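Local coordinates for protein esterase E25 (Uncultured bacterium, PDB 4Q05) that probably hydrolyses carboxylic esters as a dimeric bacterial esterase of the hormone-sensitive lipase family, built on the alpha/beta hydrolase fold, at residues 239-243 / 244-248; 82-85 / 86-90; 168-172 / 173-177; 342-345 / 346-350; 90-93 / 94-98. All blocks are in the same frame, centred on the assembly; numbering follows the deposited sequence.

Interaction 1: 239-243 / 244-248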
loop_
_atom_site.group_PDB
_atom_site.type_symbol
_atom_site.label_atom_id
_atom_site.label_comp_id
_atom_site.label_asym_id
_atom_site.label_seq_id
_atom_site.Cartn_x
_atom_site.Cartn_y
_atom_site.Cartn_z
ATOM N N MET A 239 6.141 17.034 3.827
ATOM C CA MET A 239 7.152 17.115 4.882
ATOM C C MET A 239 6.696 17.879 6.122
ATOM O O MET A 239 7.488 18.096 7.029
ATOM C CB MET A 239 8.467 17.687 4.356
ATOM C CG MET A 239 9.054 16.903 3.167
ATOM S SD MET A 239 9.093 15.103 3.427
ATOM C CE MET A 239 10.023 14.971 4.961
ATOM N N SER A 240 5.435 18.303 6.160
ATOM C CA SER A 240 4.842 18.686 7.432
ATOM C C SER A 240 4.666 17.379 8.168
ATOM O O SER A 240 4.757 16.315 7.559
ATOM C CB SER A 240 3.488 19.383 7.245
ATOM O OG SER A 240 2.522 18.495 6.712
ATOM N N LYS A 241 4.409 17.436 9.469
ATOM C CA LYS A 241 4.210 16.209 10.204
ATOM C C LYS A 241 2.758 15.779 10.052
ATOM O O LYS A 241 1.994 15.701 11.018
ATOM C CB LYS A 241 4.618 16.346 11.670
ATOM C CG LYS A 241 4.947 14.999 12.299
ATOM C CD LYS A 241 5.394 15.124 13.738
ATOM C CE LYS A 241 5.626 13.738 14.344
ATOM N NZ LYS A 241 6.012 13.839 15.781
ATOM N N THR A 242 2.390 15.511 8.806
ATOM C CA THR A 242 1.052 15.066 8.488
ATOM C C THR A 242 1.192 13.724 7.800
ATOM O O THR A 242 1.889 13.615 6.795
ATOM C CB THR A 242 0.365 16.041 7.530
ATOM O OG1 THR A 242 0.450 17.370 8.058
ATOM C CG2 THR A 242 -1.104 15.647 7.314
ATOM N N GLY A 243 0.542 12.710 8.358
ATOM C CA GLY A 243 0.616 11.363 7.833
ATOM C C GLY A 243 0.676 10.371 8.977
ATOM O O GLY A 243 1.562 10.455 9.828
ATOM N N ASP A 244 -0.285 9.450 9.010
ATOM C CA ASP A 244 -0.341 8.409 10.030
ATOM C C ASP A 244 1.033 7.803 10.319
ATOM O O ASP A 244 1.410 7.622 11.475
ATOM C CB ASP A 244 -1.289 7.290 9.584
ATOM C CG ASP A 244 -2.731 7.525 10.019
ATOM O OD1 ASP A 244 -3.018 8.571 10.632
ATOM O OD2 ASP A 244 -3.579 6.651 9.742
ATOM N N SER A 245 1.771 7.474 9.266
ATOM C CA SER A 245 3.014 6.735 9.448
ATOM C C SER A 245 4.053 7.520 10.247
ATOM O O SER A 245 4.886 6.929 10.931
ATOM C CB SER A 245 3.589 6.259 8.103
ATOM O OG SER A 245 3.849 7.342 7.209
ATOM N N TYR A 246 4.023 8.844 10.153
ATOM C CA TYR A 246 4.896 9.658 11.009
ATOM C C TYR A 246 4.672 9.315 12.480
ATOM O O TYR A 246 5.585 9.387 13.292
ATOM C CB TYR A 246 4.614 11.147 10.805
ATOM C CG TYR A 246 5.265 11.770 9.596
ATOM C CD1 TYR A 246 6.593 11.510 9.282
ATOM C CD2 TYR A 246 4.557 12.640 8.781
ATOM C CE1 TYR A 246 7.205 12.113 8.182
ATOM C CE2 TYR A 246 5.155 13.244 7.679
ATOM C CZ TYR A 246 6.481 12.971 7.393
ATOM O OH TYR A 246 7.074 13.553 6.309
ATOM N N TYR A 247 3.441 8.956 12.822
ATOM C CA TYR A 247 3.089 8.700 14.217
ATOM C C TYR A 247 3.114 7.211 14.519
ATOM O O TYR A 247 3.741 6.769 15.481
ATOM C CB TYR A 247 1.729 9.331 14.539
ATOM C CG TYR A 247 1.740 10.830 14.300
ATOM C CD1 TYR A 247 2.113 11.718 15.307
ATOM C CD2 TYR A 247 1.400 11.357 13.062
ATOM C CE1 TYR A 247 2.137 13.102 15.081
ATOM C CE2 TYR A 247 1.428 12.718 12.830
ATOM C CZ TYR A 247 1.794 13.587 13.834
ATOM O OH TYR A 247 1.813 14.950 13.567
ATOM N N ILE A 248 2.459 6.437 13.660
ATOM C CA ILE A 248 2.398 5.001 13.833
ATOM C C ILE A 248 3.774 4.353 13.730
ATOM O O ILE A 248 4.099 3.432 14.490
ATOM C CB ILE A 248 1.476 4.370 12.779
ATOM C CG1 ILE A 248 0.044 4.915 12.925
ATOM C CG2 ILE A 248 1.513 2.842 12.889
ATOM C CD1 ILE A 248 -0.961 4.310 11.928
#
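The hydroxyl of Tyr247 donates to the carbonyl of Lys241, OH to O 2.7 Å, with the donor 22° from the carbonyl plane. Lys241 sits at the centre of an inverse gamma turn, and its extended side chain runs obliquely past the same phenol: CG is 3.4 Å from Tyr247 OH, and CE is 3.6 Å from Tyr247 CE1. Lys241 NZ forms a salt bridge with Asp260. Tyr246 turns its ring back toward residues 240-242, its CG anti to the carbonyl carbon (chi1 -81°). Its CE2 comes to 3.1 Å from the carbonyl O of Ser240, obliquely to the ring, while the carbonyl of Thr242 meets the ring at its edge. Tyr246 OH reaches Asp238 O by a hydrogen bond and touches Met239 CE at 3.5 Å. Where the loop enters helix 244-248, Tyr246 N donates to Gly243 O at 3.0 Å, from above the carbonyl plane. At the dimer interface, Asp244 OD2 bonds to Thr300 OG1 and forms a salt bridge with Arg301, both of the second subunit. Two phenol hydroxyls thus bond to the carbonyls of Asp238 and Lys241, so the largely buried loop is tied to the helix that carries this intersubunit charge pair.

Interaction 2: 82-85 / 86-90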
loop_
_atom_site.group_PDB
_atom_site.type_symbol
_atom_site.label_atom_id
_atom_site.label_comp_id
_atom_site.label_asym_id
_atom_site.label_seq_id
_atom_site.Cartn_x
_atom_site.Cartn_y
_atom_site.Cartn_z
ATOM N N ALA A 82 28.770 19.351 9.632
ATOM C CA ALA A 82 29.227 18.227 10.450
ATOM C C ALA A 82 28.209 17.090 10.492
ATOM O O ALA A 82 28.570 15.917 10.353
ATOM C CB ALA A 82 29.558 18.691 11.866
ATOM N N ALA A 83 26.939 17.430 10.713
ATOM C CA ALA A 83 25.890 16.415 10.743
ATOM C C ALA A 83 25.871 15.666 9.415
ATOM O O ALA A 83 25.797 14.439 9.372
ATOM C CB ALA A 83 24.534 17.056 11.006
ATOM N N ILE A 84 25.950 16.427 8.332
ATOM C CA ILE A 84 25.804 15.880 6.989
ATOM C C ILE A 84 26.924 14.895 6.688
ATOM O O ILE A 84 26.678 13.758 6.290
ATOM C CB ILE A 84 25.757 17.006 5.939
ATOM C CG1 ILE A 84 24.394 17.703 6.003
ATOM C CG2 ILE A 84 26.011 16.452 4.546
ATOM C CD1 ILE A 84 24.320 19.045 5.283
ATOM N N THR A 85 28.158 15.341 6.888
ATOM C CA THR A 85 29.318 14.476 6.765
ATOM C C THR A 85 29.137 13.197 7.562
ATOM O O THR A 85 29.345 12.104 7.048
ATOM C CB THR A 85 30.568 15.187 7.278
ATOM O OG1 THR A 85 30.851 16.298 6.425
ATOM C CG2 THR A 85 31.758 14.227 7.286
ATOM N N GLN A 86 28.737 13.338 8.822
ATOM C CA GLN A 86 28.544 12.177 9.692
ATOM C C GLN A 86 27.515 11.204 9.113
ATOM O O GLN A 86 27.753 10.000 9.056
ATOM C CB GLN A 86 28.129 12.624 11.093
ATOM C CG GLN A 86 27.622 11.510 11.998
ATOM C CD GLN A 86 26.878 12.042 13.220
ATOM O OE1 GLN A 86 27.042 13.204 13.608
ATOM N NE2 GLN A 86 26.045 11.194 13.824
ATOM N N LEU A 87 26.371 11.725 8.683
ATOM C CA LEU A 87 25.321 10.871 8.142
ATOM C C LEU A 87 25.683 10.251 6.793
ATOM O O LEU A 87 25.198 9.179 6.466
ATOM C CB LEU A 87 23.994 11.629 8.055
ATOM C CG LEU A 87 23.451 11.955 9.445
ATOM C CD1 LEU A 87 22.260 12.873 9.355
ATOM C CD2 LEU A 87 23.099 10.667 10.184
ATOM N N ASP A 88 26.536 10.924 6.023
ATOM C CA ASP A 88 26.928 10.440 4.696
ATOM C C ASP A 88 28.095 9.462 4.773
ATOM O O ASP A 88 28.522 8.900 3.764
ATOM C CB ASP A 88 27.346 11.601 3.790
ATOM C CG ASP A 88 26.167 12.377 3.236
ATOM O OD1 ASP A 88 25.019 11.890 3.340
ATOM O OD2 ASP A 88 26.406 13.466 2.672
ATOM N N GLU A 89 28.617 9.274 5.975
ATOM C CA GLU A 89 29.817 8.470 6.155
ATOM C C GLU A 89 29.622 7.075 5.571
ATOM O O GLU A 89 28.619 6.418 5.845
ATOM C CB GLU A 89 30.145 8.383 7.641
ATOM C CG GLU A 89 31.568 8.005 7.965
ATOM C CD GLU A 89 31.916 8.354 9.400
ATOM O OE1 GLU A 89 32.143 9.555 9.675
ATOM O OE2 GLU A 89 31.939 7.437 10.252
ATOM N N GLY A 90 30.570 6.640 4.750
ATOM C CA GLY A 90 30.561 5.283 4.228
ATOM C C GLY A 90 29.701 5.067 2.995
ATOM O O GLY A 90 29.723 3.993 2.395
#
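Ile84 and Asp88 lie side by side, one helical turn apart, with Ile84 CG2 3.5 Å from Asp88 OD2. This methyl against a carboxylate oxygen is a van der Waals contact, and the backbone beneath it supplies the polar bond: Asp88 N donates to Ile84 O at 2.9 Å, with an N-H...O angle of 142°. A second, weak bond joins Asp88 N to Thr85 O at 3.2 Å, so this amide is shared between two carbonyls near the end of helix 77-88. The two preceding i to i+4 bonds are straighter: Gln86 N to Ala82 O is 3.0 Å, and Leu87 N to Ala83 O is 2.9 Å at 162°. Leu87 CG also rests on the carbonyl of Ala83, 3.4 Å from its O. Asp88 CG stands anti to its own carbonyl carbon (chi1 -77°), and Asp88 OD1 accepts a hydrogen bond from Asn144 N, holding the carboxylate toward the loop that also packs on Ile84 through Val142 and on Leu87 through Leu143. Thr85 OG1 turns back along the helix to Arg81 O. Leu87 O takes a bond from Lys91 NZ, across the break to the next helix. The final turn thus combines a weakly shared amide with a side-chain bond to the loop, and the lysine ammonium would probably temper the negative potential at the helix C-terminus.

Interaction 3: 168-172 / 173-177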
loop_
_atom_site.group_PDB
_atom_site.type_symbol
_atom_site.label_atom_id
_atom_site.label_comp_id
_atom_site.label_asym_id
_atom_site.label_seq_id
_atom_site.Cartn_x
_atom_site.Cartn_y
_atom_site.Cartn_z
ATOM N N ASP A 168 23.417 15.194 -9.202
ATOM C CA ASP A 168 24.030 15.585 -7.949
ATOM C C ASP A 168 23.704 17.064 -7.732
ATOM O O ASP A 168 24.553 17.946 -7.866
ATOM C CB ASP A 168 25.531 15.336 -8.051
ATOM C CG ASP A 168 26.293 15.836 -6.854
ATOM O OD1 ASP A 168 25.694 16.050 -5.780
ATOM O OD2 ASP A 168 27.514 16.008 -6.994
ATOM N N TYR A 169 22.446 17.321 -7.413
ATOM C CA TYR A 169 21.947 18.677 -7.328
ATOM C C TYR A 169 22.487 19.376 -6.102
ATOM O O TYR A 169 22.785 18.738 -5.089
ATOM C CB TYR A 169 20.415 18.676 -7.306
ATOM C CG TYR A 169 19.811 17.645 -6.368
ATOM C CD1 TYR A 169 19.668 17.910 -5.014
ATOM C CD2 TYR A 169 19.385 16.407 -6.843
ATOM C CE1 TYR A 169 19.110 16.979 -4.149
ATOM C CE2 TYR A 169 18.821 15.459 -5.983
ATOM C CZ TYR A 169 18.688 15.759 -4.636
ATOM O OH TYR A 169 18.121 14.847 -3.779
ATOM N N ARG A 170 22.602 20.694 -6.197
ATOM C CA ARG A 170 23.114 21.498 -5.096
ATOM C C ARG A 170 22.102 21.507 -3.960
ATOM O O ARG A 170 20.896 21.638 -4.196
ATOM C CB ARG A 170 23.391 22.940 -5.568
ATOM C CG ARG A 170 24.603 23.109 -6.495
ATOM C CD ARG A 170 24.635 24.521 -7.125
ATOM N NE ARG A 170 23.428 24.769 -7.907
ATOM C CZ ARG A 170 22.786 25.934 -7.986
ATOM N NH1 ARG A 170 23.235 26.998 -7.330
ATOM N NH2 ARG A 170 21.685 26.033 -8.731
ATOM N N MET A 171 22.592 21.389 -2.730
ATOM C CA MET A 171 21.721 21.268 -1.573
ATOM C C MET A 171 22.053 22.289 -0.490
ATOM O O MET A 171 23.172 22.785 -0.422
ATOM C CB MET A 171 21.862 19.863 -0.970
ATOM C CG MET A 171 21.289 18.734 -1.816
ATOM S SD MET A 171 21.499 17.140 -0.964
ATOM C CE MET A 171 23.284 16.966 -1.031
ATOM N N PRO A 172 21.082 22.585 0.384
ATOM C CA PRO A 172 21.411 23.350 1.591
ATOM C C PRO A 172 22.403 22.542 2.424
ATOM O O PRO A 172 22.468 21.314 2.262
ATOM C CB PRO A 172 20.070 23.447 2.331
ATOM C CG PRO A 172 19.022 23.097 1.326
ATOM C CD PRO A 172 19.675 22.161 0.351
ATOM N N PRO A 173 23.139 23.199 3.339
ATOM C CA PRO A 173 23.041 24.621 3.697
ATOM C C PRO A 173 23.788 25.551 2.741
ATOM O O PRO A 173 23.464 26.735 2.700
ATOM C CB PRO A 173 23.721 24.671 5.070
ATOM C CG PRO A 173 24.749 23.605 5.000
ATOM C CD PRO A 173 24.053 22.480 4.249
ATOM N N SER A 174 24.765 25.032 2.004
ATOM C CA SER A 174 25.594 25.865 1.131
ATOM C C SER A 174 24.780 26.458 -0.007
ATOM O O SER A 174 25.032 27.583 -0.428
ATOM C CB SER A 174 26.765 25.058 0.555
ATOM O OG SER A 174 27.574 24.495 1.579
ATOM N N HIS A 175 23.817 25.691 -0.517
ATOM C CA HIS A 175 22.989 26.143 -1.636
ATOM C C HIS A 175 21.522 26.014 -1.300
ATOM O O HIS A 175 20.902 24.966 -1.547
ATOM C CB HIS A 175 23.309 25.366 -2.922
ATOM C CG HIS A 175 24.774 25.240 -3.193
ATOM N ND1 HIS A 175 25.495 26.209 -3.860
ATOM C CD2 HIS A 175 25.658 24.267 -2.869
ATOM C CE1 HIS A 175 26.759 25.829 -3.948
ATOM N NE2 HIS A 175 26.884 24.654 -3.355
ATOM N N PRO A 176 20.953 27.084 -0.739
ATOM C CA PRO A 176 19.556 27.065 -0.303
ATOM C C PRO A 176 18.638 26.765 -1.471
ATOM O O PRO A 176 18.971 27.072 -2.622
ATOM C CB PRO A 176 19.333 28.495 0.199
ATOM C CG PRO A 176 20.696 28.962 0.617
ATOM C CD PRO A 176 21.636 28.342 -0.379
ATOM N N ALA A 177 17.497 26.152 -1.188
ATOM C CA ALA A 177 16.473 26.006 -2.206
ATOM C C ALA A 177 16.270 27.399 -2.814
ATOM O O ALA A 177 16.457 28.398 -2.119
ATOM C CB ALA A 177 15.196 25.502 -1.577
HETATM O O HOH W 1 19.140 23.572 -2.829
#
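Pro172, His175 and Arg170 carry this turn in the crossover loop between strand 164-168 and helix 179-194 of the alpha/beta hydrolase fold. The turn pivots on a cis peptide between Pro172 and Pro173, which brings Pro172 CB within 3.5 Å of Pro173 CA, tighter than usual for two carbons. Beyond it the chain doubles back, and His175 N donates to Met171 O at 3.0 Å, the donor lying 43° out of the carbonyl plane. The returning imidazole lies across the Arg170 side chain at about a right angle. A CH-pi contact results: Arg170 CG stands 3.9 Å from the centroid of the His175 ring and 11° off its normal, while Arg170 CB approaches His175 CG to 3.6 Å. The arginine chain bends about CG-CD (chi3 -60°) with both carbons over one face of the ring, and its guanidinium forms a salt bridge through NH2 to Asp183 on helix 179-194. The prolines meet two helices: Pro173 packs on Trp80 and Ile84 of helix 77-88, and Pro172 on Leu269 of helix 262-271. A bridging water closes the turn, donating to Arg170 O at 2.9 Å and to His175 O at 2.6 Å.

Interaction 4: 342-345 / 346-350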
loop_
_atom_site.group_PDB
_atom_site.type_symbol
_atom_site.label_atom_id
_atom_site.label_comp_id
_atom_site.label_asym_id
_atom_site.label_seq_id
_atom_site.Cartn_x
_atom_site.Cartn_y
_atom_site.Cartn_z
ATOM N N PRO A 342 14.528 -10.704 -2.086
ATOM C CA PRO A 342 13.474 -10.908 -3.088
ATOM C C PRO A 342 12.600 -9.672 -3.286
ATOM O O PRO A 342 12.153 -9.459 -4.401
ATOM C CB PRO A 342 12.675 -12.081 -2.514
ATOM C CG PRO A 342 13.763 -12.925 -1.831
ATOM C CD PRO A 342 14.731 -11.896 -1.233
ATOM N N GLU A 343 12.368 -8.880 -2.241
ATOM C CA GLU A 343 11.535 -7.679 -2.361
ATOM C C GLU A 343 12.125 -6.716 -3.378
ATOM O O GLU A 343 11.432 -6.159 -4.217
ATOM C CB GLU A 343 11.423 -6.961 -1.007
ATOM C CG GLU A 343 10.536 -7.678 0.010
ATOM C CD GLU A 343 11.267 -8.771 0.786
ATOM O OE1 GLU A 343 12.451 -9.048 0.491
ATOM O OE2 GLU A 343 10.651 -9.357 1.707
ATOM N N THR A 344 13.426 -6.518 -3.270
ATOM C CA THR A 344 14.163 -5.631 -4.151
ATOM C C THR A 344 14.213 -6.171 -5.568
ATOM O O THR A 344 14.008 -5.436 -6.537
ATOM C CB THR A 344 15.591 -5.450 -3.601
ATOM O OG1 THR A 344 15.503 -4.838 -2.313
ATOM C CG2 THR A 344 16.439 -4.597 -4.522
ATOM N N GLN A 345 14.476 -7.464 -5.711
ATOM C CA GLN A 345 14.523 -8.058 -7.040
ATOM C C GLN A 345 13.168 -7.939 -7.714
ATOM O O GLN A 345 13.077 -7.652 -8.902
ATOM C CB GLN A 345 14.938 -9.529 -6.967
ATOM C CG GLN A 345 16.345 -9.744 -6.460
ATOM C CD GLN A 345 16.680 -11.207 -6.349
ATOM O OE1 GLN A 345 15.788 -12.059 -6.328
ATOM N NE2 GLN A 345 17.966 -11.516 -6.282
ATOM N N HIS A 346 12.109 -8.155 -6.946
ATOM C CA HIS A 346 10.766 -8.056 -7.503
ATOM C C HIS A 346 10.464 -6.598 -7.860
ATOM O O HIS A 346 10.018 -6.282 -8.972
ATOM C CB HIS A 346 9.750 -8.566 -6.486
ATOM C CG HIS A 346 8.328 -8.304 -6.875
ATOM N ND1 HIS A 346 7.831 -8.608 -8.122
ATOM C CD2 HIS A 346 7.295 -7.779 -6.174
ATOM C CE1 HIS A 346 6.549 -8.279 -8.175
ATOM N NE2 HIS A 346 6.203 -7.775 -7.006
ATOM N N ALA A 347 10.729 -5.708 -6.912
ATOM C CA ALA A 347 10.380 -4.306 -7.089
ATOM C C ALA A 347 10.954 -3.762 -8.401
ATOM O O ALA A 347 10.274 -3.078 -9.171
ATOM C CB ALA A 347 10.904 -3.503 -5.917
ATOM N N PHE A 348 12.214 -4.075 -8.660
ATOM C CA PHE A 348 12.877 -3.494 -9.819
ATOM C C PHE A 348 12.617 -4.273 -11.099
ATOM O O PHE A 348 12.668 -3.718 -12.190
ATOM C CB PHE A 348 14.351 -3.256 -9.512
ATOM C CG PHE A 348 14.545 -2.158 -8.518
ATOM C CD1 PHE A 348 14.347 -0.838 -8.895
ATOM C CD2 PHE A 348 14.809 -2.440 -7.191
ATOM C CE1 PHE A 348 14.470 0.187 -7.969
ATOM C CE2 PHE A 348 14.946 -1.421 -6.262
ATOM C CZ PHE A 348 14.770 -0.106 -6.653
ATOM N N ALA A 349 12.285 -5.552 -10.969
ATOM C CA ALA A 349 11.714 -6.253 -12.112
ATOM C C ALA A 349 10.379 -5.600 -12.518
ATOM O O ALA A 349 10.113 -5.395 -13.703
ATOM C CB ALA A 349 11.536 -7.741 -11.807
ATOM N N GLU A 350 9.558 -5.241 -11.533
ATOM C CA GLU A 350 8.328 -4.499 -11.810
ATOM C C GLU A 350 8.635 -3.127 -12.428
ATOM O O GLU A 350 7.969 -2.707 -13.368
ATOM C CB GLU A 350 7.496 -4.327 -10.534
ATOM C CG GLU A 350 6.943 -5.641 -9.961
ATOM C CD GLU A 350 5.721 -6.178 -10.717
ATOM O OE1 GLU A 350 5.237 -5.527 -11.673
ATOM O OE2 GLU A 350 5.244 -7.269 -10.343
#
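Matching first torsions bring Thr344 and Phe348 together along one side of helix 342-358. Thr344 has OG1 anti to the carbonyl carbon (chi1 -62°), which leaves CG2 anti to the backbone N, and Phe348 CG is likewise anti to its carbonyl carbon (chi1 -69°); this sets the methyl beside the ring in a regular i to i+4 contact on an alpha-helix. The two side chains run alongside each other and point the same way. Thr344 CG2 lies 3.8 Å from Phe348 CD2 and 3.9 Å from Phe348 CE2, while the carbonyl O of Thr344 meets the ring edge at 3.2 Å from CD2, near the ring plane. That carbonyl also accepts the main-chain bond of Phe348 N, so the backbone and the aromatic edge converge on one oxygen. The other rungs are similar: His346 N to Pro342 O, Ala347 N to Glu343 O at 2.8 Å, and Ala349 N to Gln345 O.

Outward from this ladder, the Thr344-Phe348 side packs on helix 151-160, with Phe348 on Val155, Ile156 and Leu159 and Thr344 on Leu159; Thr344 OG1 bonds to Tyr335 O, which leaves the methyl for the ring. Another side lies on strand 322-327, where Glu343 and Ala347 touch Tyr327, and Glu343 OE1 bonds to Ser51. Toward the dimer partner, Glu350 forms a salt bridge with Arg316 of the second subunit and His346 packs on Gln317 of the same subunit. Within the helix, Ala347 CB lies 3.2 Å from Glu343 O.

Interaction 5: 90-93 / 94-98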
loop_
_atom_site.group_PDB
_atom_site.type_symbol
_atom_site.label_atom_id
_atom_site.label_comp_id
_atom_site.label_asym_id
_atom_site.label_seq_id
_atom_site.Cartn_x
_atom_site.Cartn_y
_atom_site.Cartn_z
ATOM N N GLY A 90 30.570 6.640 4.750
ATOM C CA GLY A 90 30.561 5.283 4.228
ATOM C C GLY A 90 29.701 5.067 2.995
ATOM O O GLY A 90 29.723 3.993 2.395
ATOM N N LYS A 91 28.936 6.083 2.612
ATOM C CA LYS A 91 28.028 5.949 1.480
ATOM C C LYS A 91 28.802 5.770 0.186
ATOM O O LYS A 91 28.457 4.926 -0.640
ATOM C CB LYS A 91 27.121 7.168 1.372
ATOM C CG LYS A 91 26.198 7.365 2.556
ATOM C CD LYS A 91 24.938 6.570 2.392
ATOM C CE LYS A 91 23.895 7.029 3.391
ATOM N NZ LYS A 91 24.439 7.018 4.775
ATOM N N VAL A 92 29.848 6.566 -0.000
ATOM C CA VAL A 92 30.632 6.452 -1.221
ATOM C C VAL A 92 31.230 5.054 -1.311
ATOM O O VAL A 92 31.163 4.406 -2.358
ATOM C CB VAL A 92 31.735 7.512 -1.308
ATOM C CG1 VAL A 92 32.622 7.244 -2.515
ATOM C CG2 VAL A 92 31.122 8.919 -1.384
ATOM N N ASP A 93 31.788 4.580 -0.200
ATOM C CA ASP A 93 32.374 3.241 -0.152
ATOM C C ASP A 93 31.364 2.171 -0.534
ATOM O O ASP A 93 31.662 1.299 -1.350
ATOM C CB ASP A 93 32.973 2.955 1.227
ATOM C CG ASP A 93 34.192 3.808 1.516
ATOM O OD1 ASP A 93 34.883 4.199 0.546
ATOM O OD2 ASP A 93 34.454 4.089 2.708
ATOM N N MET A 94 30.163 2.236 0.036
ATOM C CA MET A 94 29.129 1.272 -0.325
ATOM C C MET A 94 28.833 1.345 -1.822
ATOM O O MET A 94 28.704 0.319 -2.497
ATOM C CB MET A 94 27.846 1.507 0.477
ATOM C CG MET A 94 28.020 1.318 1.984
ATOM S SD MET A 94 26.591 1.823 2.969
ATOM C CE MET A 94 27.313 1.850 4.613
ATOM N N ALA A 95 28.723 2.566 -2.336
ATOM C CA ALA A 95 28.372 2.773 -3.741
ATOM C C ALA A 95 29.384 2.099 -4.654
ATOM O O ALA A 95 29.021 1.331 -5.544
ATOM C CB ALA A 95 28.290 4.256 -4.049
ATOM N N ARG A 96 30.658 2.385 -4.420
ATOM C CA ARG A 96 31.721 1.804 -5.226
ATOM C C ARG A 96 31.754 0.287 -5.098
ATOM O O ARG A 96 31.992 -0.422 -6.075
ATOM C CB ARG A 96 33.061 2.394 -4.818
ATOM C CG ARG A 96 33.099 3.894 -4.981
ATOM C CD ARG A 96 34.503 4.443 -4.841
ATOM N NE ARG A 96 34.577 5.819 -5.317
ATOM C CZ ARG A 96 35.577 6.649 -5.044
ATOM N NH1 ARG A 96 36.589 6.241 -4.286
ATOM N NH2 ARG A 96 35.560 7.889 -5.520
ATOM N N GLU A 97 31.506 -0.213 -3.894
ATOM C CA GLU A 97 31.526 -1.650 -3.677
ATOM C C GLU A 97 30.438 -2.336 -4.490
ATOM O O GLU A 97 30.700 -3.329 -5.168
ATOM C CB GLU A 97 31.375 -1.984 -2.193
ATOM C CG GLU A 97 31.488 -3.477 -1.882
ATOM C CD GLU A 97 32.851 -4.070 -2.243
ATOM O OE1 GLU A 97 33.813 -3.297 -2.470
ATOM O OE2 GLU A 97 32.955 -5.317 -2.298
ATOM N N ILE A 98 29.215 -1.816 -4.424
ATOM C CA ILE A 98 28.139 -2.386 -5.220
ATOM C C ILE A 98 28.497 -2.292 -6.696
ATOM O O ILE A 98 28.267 -3.235 -7.459
ATOM C CB ILE A 98 26.806 -1.658 -5.014
ATOM C CG1 ILE A 98 26.489 -1.497 -3.527
ATOM C CG2 ILE A 98 25.699 -2.416 -5.704
ATOM C CD1 ILE A 98 25.795 -2.682 -2.921
#
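Val92 and Arg96 lie side by side one turn apart on the alpha-helix 91-102, Val92 CG1 sitting over one face of the guanidinium, 3.7 Å from Arg96 NE and offset toward the rim. The extended arginine chain runs alongside the valine; with CG1 of Val92 anti to the backbone N (chi1 173°), that methyl faces the arginine. From the far end, Arg96 NH2 forms a salt bridge with Glu147, which also touches Val92, so the planar group is held by a charge partner as well as by the methyl beneath it.

The buried side is that of Ala95, which with Lys91 and Met94 meets Ile151 of helix 151-160. Within the helix, Ala95 CB lies 3.3 Å from Val92 O, and Ala95 also meets Thr150. Lys91 lies on Asn144 and Ala148 too, and its NZ turns back to Leu87 O of the preceding helix. By contrast, Asp93 and Glu97 are exposed. They are joined through the main chain, Glu97 N to Asp93 O at 3.0 Å, while the carboxylate of Asp93 remains 5.5 Å from Arg96 NH1, measured from OD1, too far for a salt bridge. Arg96 N to Val92 O is the straightest of the four main-chain bonds, with an N-H...O angle of 171°. At the start of the helix Gly90, the N-cap residue, accepts from Met94 N at 3.0 Å, and Met94 CG lies 3.2 Å from that same Gly90 O.

Overall arrangement
Along the chain the order is interaction 2, interaction 5, interaction 3, interaction 1 and interaction 4. Interactions 2 and 5 share Gly90, where helix 77-88 gives way to helix 91-102, with their centres 14 Å apart. Interaction 3, in the loop after strand 164-168, touches interaction 2 directly: Ile84 CD1 meets Pro173 CD at 3.6 Å. Interaction 4 lies about 21 Å from interaction 5, centre to centre, yet both pack on helix 151-160. Interaction 1 touches none of the others, its centre 25 to 31 Å from theirs. Interactions 1 and 4 both touch the second subunit, so two separate regions, nearest atoms about 18 Å apart, contribute to the dimer, while the other three join elements within the subunit.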